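Local coordinates for protein profilin (Schizosaccharomyces pombe, PDB 3D9Y) that binds monomeric actin one to one, holding back or promoting polymerisation according to its concentration, and is essential for cytokinesis in fission yeast, at residues A[51-54]-A[55-58]; A[91-94]-A[95-98]. All blocks are in the same frame, centred on the assembly; numbering follows the deposited sequence.

Contact 1. Residues A[51-54]-A[55-58]; sequences FQDP and PSMF
The carbonyl oxygen of Asp-53 is gripped twice by Ser-56. The hydroxyl OG of Ser-56 gives a hydrogen bond to Asp-53 O at 2.7 Å, lying in the carbonyl plane with a C=O...donor angle of 160°. The amide N of Ser-56 adds a longer bond to the same Asp-53 O, 3.1 Å, with an N-H...O angle of only 137°, coming from above that plane. Serine suits the place because chi1 of 77° sets its OG between N and the carbonyl carbon, where hydroxyl and N-H reach one acceptor together. The pair closes a type I beta turn from Asp-53 to Ser-56, with two prolines at its corners. Their rings restrain phi to values that match its first corner and are tolerated at the second, and neither has an N-H to leave without a partner. The rings lie side by side, pointing the same way, and press closely, with CD of Pro-54 3.5 Å from CD of Pro-55. The Asp-53 side chain, CG anti to the backbone N, crosses that of Pro-55 at about a right angle, OD1 standing 3.5 Å from Pro-55 CD and OD2 3.6 Å from Ser-56 CB. Met-57 N then bonds to Pro-54 O at 2.9 Å, and CB of Met-57 rests on that same oxygen. This surface turn joins helix 41-52 to the short helix 56-60, where Met-57 packs on Ala-74 of strand 67-74 and Ile-79 of strand 78-83, while its carbonyl oxygen accepts a hydrogen bond from Thr-71.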
loop_
_atom_site.group_PDB
_atom_site.type_symbol
_atom_site.label_atom_id
_atom_site.label_comp_id
_atom_site.label_asym_id
_atom_site.label_seq_id
_atom_site.Cartn_x
_atom_site.Cartn_y
_atom_site.Cartn_z
ATOM N N PHE A 51 8.213 -7.125 -3.343
ATOM C CA PHE A 51 8.917 -6.084 -4.091
ATOM C C PHE A 51 10.276 -6.573 -4.601
ATOM O O PHE A 51 10.789 -6.060 -5.594
ATOM C CB PHE A 51 9.077 -4.818 -3.242
ATOM C CG PHE A 51 7.799 -4.062 -3.066
ATOM C CD1 PHE A 51 7.280 -3.309 -4.112
ATOM C CD2 PHE A 51 7.098 -4.116 -1.871
ATOM C CE1 PHE A 51 6.081 -2.605 -3.956
ATOM C CE2 PHE A 51 5.898 -3.400 -1.719
ATOM C CZ PHE A 51 5.398 -2.666 -2.760
ATOM N N GLN A 52 10.829 -7.580 -3.928
ATOM C CA GLN A 52 12.111 -8.181 -4.315
ATOM C C GLN A 52 11.961 -9.177 -5.476
ATOM O O GLN A 52 12.955 -9.532 -6.110
ATOM C CB GLN A 52 12.756 -8.896 -3.119
ATOM C CG GLN A 52 12.882 -8.060 -1.839
ATOM C CD GLN A 52 13.273 -8.883 -0.610
ATOM O OE1 GLN A 52 13.676 -8.327 0.412
ATOM N NE2 GLN A 52 13.154 -10.211 -0.704
ATOM N N ASP A 53 10.734 -9.651 -5.727
ATOM C CA ASP A 53 10.444 -10.568 -6.855
ATOM C C ASP A 53 9.014 -10.316 -7.361
ATOM O O ASP A 53 8.095 -11.114 -7.129
ATOM C CB ASP A 53 10.637 -12.026 -6.439
ATOM C CG ASP A 53 10.419 -13.010 -7.589
ATOM O OD1 ASP A 53 10.320 -12.587 -8.766
ATOM O OD2 ASP A 53 10.360 -14.226 -7.313
ATOM N N PRO A 54 8.811 -9.174 -8.018
ATOM C CA PRO A 54 7.445 -8.767 -8.353
ATOM C C PRO A 54 6.588 -9.768 -9.155
ATOM O O PRO A 54 5.406 -9.913 -8.837
ATOM C CB PRO A 54 7.651 -7.445 -9.083
ATOM C CG PRO A 54 8.947 -6.918 -8.522
ATOM C CD PRO A 54 9.792 -8.158 -8.437
ATOM N N PRO A 55 7.153 -10.453 -10.168
ATOM C CA PRO A 55 6.318 -11.412 -10.910
ATOM C C PRO A 55 5.660 -12.469 -10.044
ATOM O O PRO A 55 4.568 -12.915 -10.380
ATOM C CB PRO A 55 7.299 -12.049 -11.913
ATOM C CG PRO A 55 8.336 -11.021 -12.100
ATOM C CD PRO A 55 8.503 -10.381 -10.741
ATOM N N SER A 56 6.302 -12.845 -8.936
ATOM C CA SER A 56 5.755 -13.835 -8.002
ATOM C C SER A 56 4.398 -13.427 -7.419
ATOM O O SER A 56 3.593 -14.285 -7.050
ATOM C CB SER A 56 6.744 -14.091 -6.861
ATOM O OG SER A 56 6.704 -13.037 -5.920
ATOM N N MET A 57 4.149 -12.121 -7.345
ATOM C CA MET A 57 2.912 -11.614 -6.751
ATOM C C MET A 57 1.690 -11.971 -7.579
ATOM O O MET A 57 0.582 -12.044 -7.050
ATOM C CB MET A 57 2.980 -10.103 -6.540
ATOM C CG MET A 57 4.032 -9.698 -5.530
ATOM S SD MET A 57 3.681 -10.295 -3.881
ATOM C CE MET A 57 2.172 -9.426 -3.466
ATOM N N PHE A 58 1.869 -12.212 -8.876
ATOM C CA PHE A 58 0.716 -12.621 -9.682
ATOM C C PHE A 58 0.176 -13.998 -9.291
ATOM O O PHE A 58 -1.043 -14.208 -9.279
ATOM C CB PHE A 58 1.034 -12.535 -11.163
ATOM C CG PHE A 58 1.051 -11.137 -11.674
ATOM C CD1 PHE A 58 2.243 -10.461 -11.894
ATOM C CD2 PHE A 58 -0.142 -10.470 -11.892
ATOM C CE1 PHE A 58 2.238 -9.158 -12.357
ATOM C CE2 PHE A 58 -0.155 -9.175 -12.354
ATOM C CZ PHE A 58 1.034 -8.516 -12.584
#

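Contact 2. Residues A[91-94]-A[95-98]; sequences VATK and LCIL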
loop_
_atom_site.group_PDB
_atom_site.type_symbol
_atom_site.label_atom_id
_atom_site.label_comp_id
_atom_site.label_asym_id
_atom_site.label_seq_id
_atom_site.Cartn_x
_atom_site.Cartn_y
_atom_site.Cartn_z
ATOM N N VAL A 91 3.071 1.022 -2.592
ATOM C CA VAL A 91 4.167 1.730 -3.237
ATOM C C VAL A 91 5.349 1.821 -2.277
ATOM O O VAL A 91 5.217 2.306 -1.146
ATOM C CB VAL A 91 3.748 3.123 -3.702
ATOM C CG1 VAL A 91 4.867 3.776 -4.507
ATOM C CG2 VAL A 91 2.483 3.037 -4.555
ATOM N N ALA A 92 6.504 1.352 -2.737
ATOM C CA ALA A 92 7.712 1.336 -1.911
ATOM C C ALA A 92 8.531 2.622 -2.058
ATOM O O ALA A 92 8.712 3.143 -3.164
ATOM C CB ALA A 92 8.558 0.116 -2.266
ATOM N N THR A 93 9.017 3.130 -0.931
ATOM C CA THR A 93 9.967 4.249 -0.905
ATOM C C THR A 93 11.340 3.675 -0.548
ATOM O O THR A 93 11.542 2.462 -0.633
ATOM C CB THR A 93 9.529 5.354 0.098
ATOM O OG1 THR A 93 9.611 4.876 1.449
ATOM C CG2 THR A 93 8.116 5.811 -0.183
ATOM N N LYS A 94 12.288 4.522 -0.151
ATOM C CA LYS A 94 13.604 4.031 0.233
ATOM C C LYS A 94 13.511 3.158 1.479
ATOM O O LYS A 94 14.108 2.083 1.539
ATOM C CB LYS A 94 14.570 5.196 0.470
ATOM C CG LYS A 94 16.022 4.769 0.594
ATOM C CD LYS A 94 16.960 5.952 0.794
ATOM C CE LYS A 94 16.958 6.444 2.237
ATOM N NZ LYS A 94 17.927 7.559 2.473
ATOM N N LEU A 95 12.746 3.622 2.461
ATOM C CA LEU A 95 12.660 2.980 3.768
ATOM C C LEU A 95 11.288 2.394 4.119
ATOM O O LEU A 95 11.173 1.668 5.106
ATOM C CB LEU A 95 13.061 3.990 4.849
ATOM C CG LEU A 95 14.449 4.624 4.703
ATOM C CD1 LEU A 95 14.708 5.580 5.852
ATOM C CD2 LEU A 95 15.552 3.574 4.625
ATOM N N CYS A 96 10.252 2.697 3.328
ATOM C CA CYS A 96 8.887 2.252 3.644
ATOM C C CYS A 96 8.061 1.767 2.448
ATOM O O CYS A 96 8.488 1.853 1.283
ATOM C CB CYS A 96 8.115 3.346 4.396
ATOM S SG CYS A 96 8.978 4.940 4.563
ATOM N N ILE A 97 6.894 1.214 2.773
ATOM C CA ILE A 97 5.857 0.889 1.803
ATOM C C ILE A 97 4.548 1.554 2.234
ATOM O O ILE A 97 4.085 1.343 3.350
ATOM C CB ILE A 97 5.605 -0.628 1.711
ATOM C CG1 ILE A 97 6.891 -1.384 1.364
ATOM C CG2 ILE A 97 4.503 -0.920 0.697
ATOM C CD1 ILE A 97 6.870 -2.845 1.782
ATOM N N LEU A 98 3.962 2.346 1.339
ATOM C CA LEU A 98 2.640 2.924 1.558
ATOM C C LEU A 98 1.598 1.921 1.053
ATOM O O LEU A 98 1.764 1.357 -0.021
ATOM C CB LEU A 98 2.508 4.227 0.782
ATOM C CG LEU A 98 3.570 5.302 1.025
ATOM C CD1 LEU A 98 3.224 6.557 0.254
ATOM C CD2 LEU A 98 3.716 5.607 2.490
#
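Thr-93 faces Cys-96 across the bend of a beta hairpin, and its side chain can be followed outward. CB lies 3.8 Å from Cys-96 O, beside the bond in which Thr-93 N donates to that oxygen at 2.6 Å, nearly straight at 168°. Beyond CB, OG1 takes the N-H of Cys-96 at 2.9 Å and donates its own hydrogen to O of Tyr-127, accepting and donating at once. The other branch, CG2, stands beside the backbone N, anti to the carbonyl carbon, because chi1 of 68° gives OG1 the place between N and C. Threonine fits here by offering a hydroxyl to the turn and a methyl to its buried surroundings. A valine here would probably leave the Cys-96 amide without its acceptor and cost Tyr-127 O one of the hairpin's bonds to the chain end. Further along, Val-91 and Leu-98 form a hydrogen-bonded antiparallel pair, Val-91 N to Leu-98 O at 2.9 Å and Leu-98 N to Val-91 O at 2.8 Å. Ala-92 and Ile-97 make the adjoining non-hydrogen-bonded pair, CB of Ala-92 lying 4.3 Å from CG1 of Ile-97; alanine's small size suits the ring of Phe-51 that packs there. The hairpin joins strands 86-92 and 96-102 in the middle of the sheet: Val-91 packs on helix 108-125, Ala-92 and Ile-97 meet helix 41-52, and Leu-98 touches Ile-22 of strand 19-24.

How the contacts relate
Contact 1 is a surface turn, contact 2 a largely buried hairpin, and their centres lie about 15 Å apart. The first links two helices and the second two central strands. Prolines and a serine shape the bend between the helices, whereas in the hairpin paired backbone amides and carbonyls join the strands and apolar side chains fill both faces of the sheet. The two nevertheless meet through Phe-51: CE2 of its ring lies 3.7 Å from CD1 of Ile-97, and CE1 is 4.0 Å from CB of Ala-92. Thus the last part of helix 41-52 packs on the hairpin just before the chain turns at 53-56 near the surface.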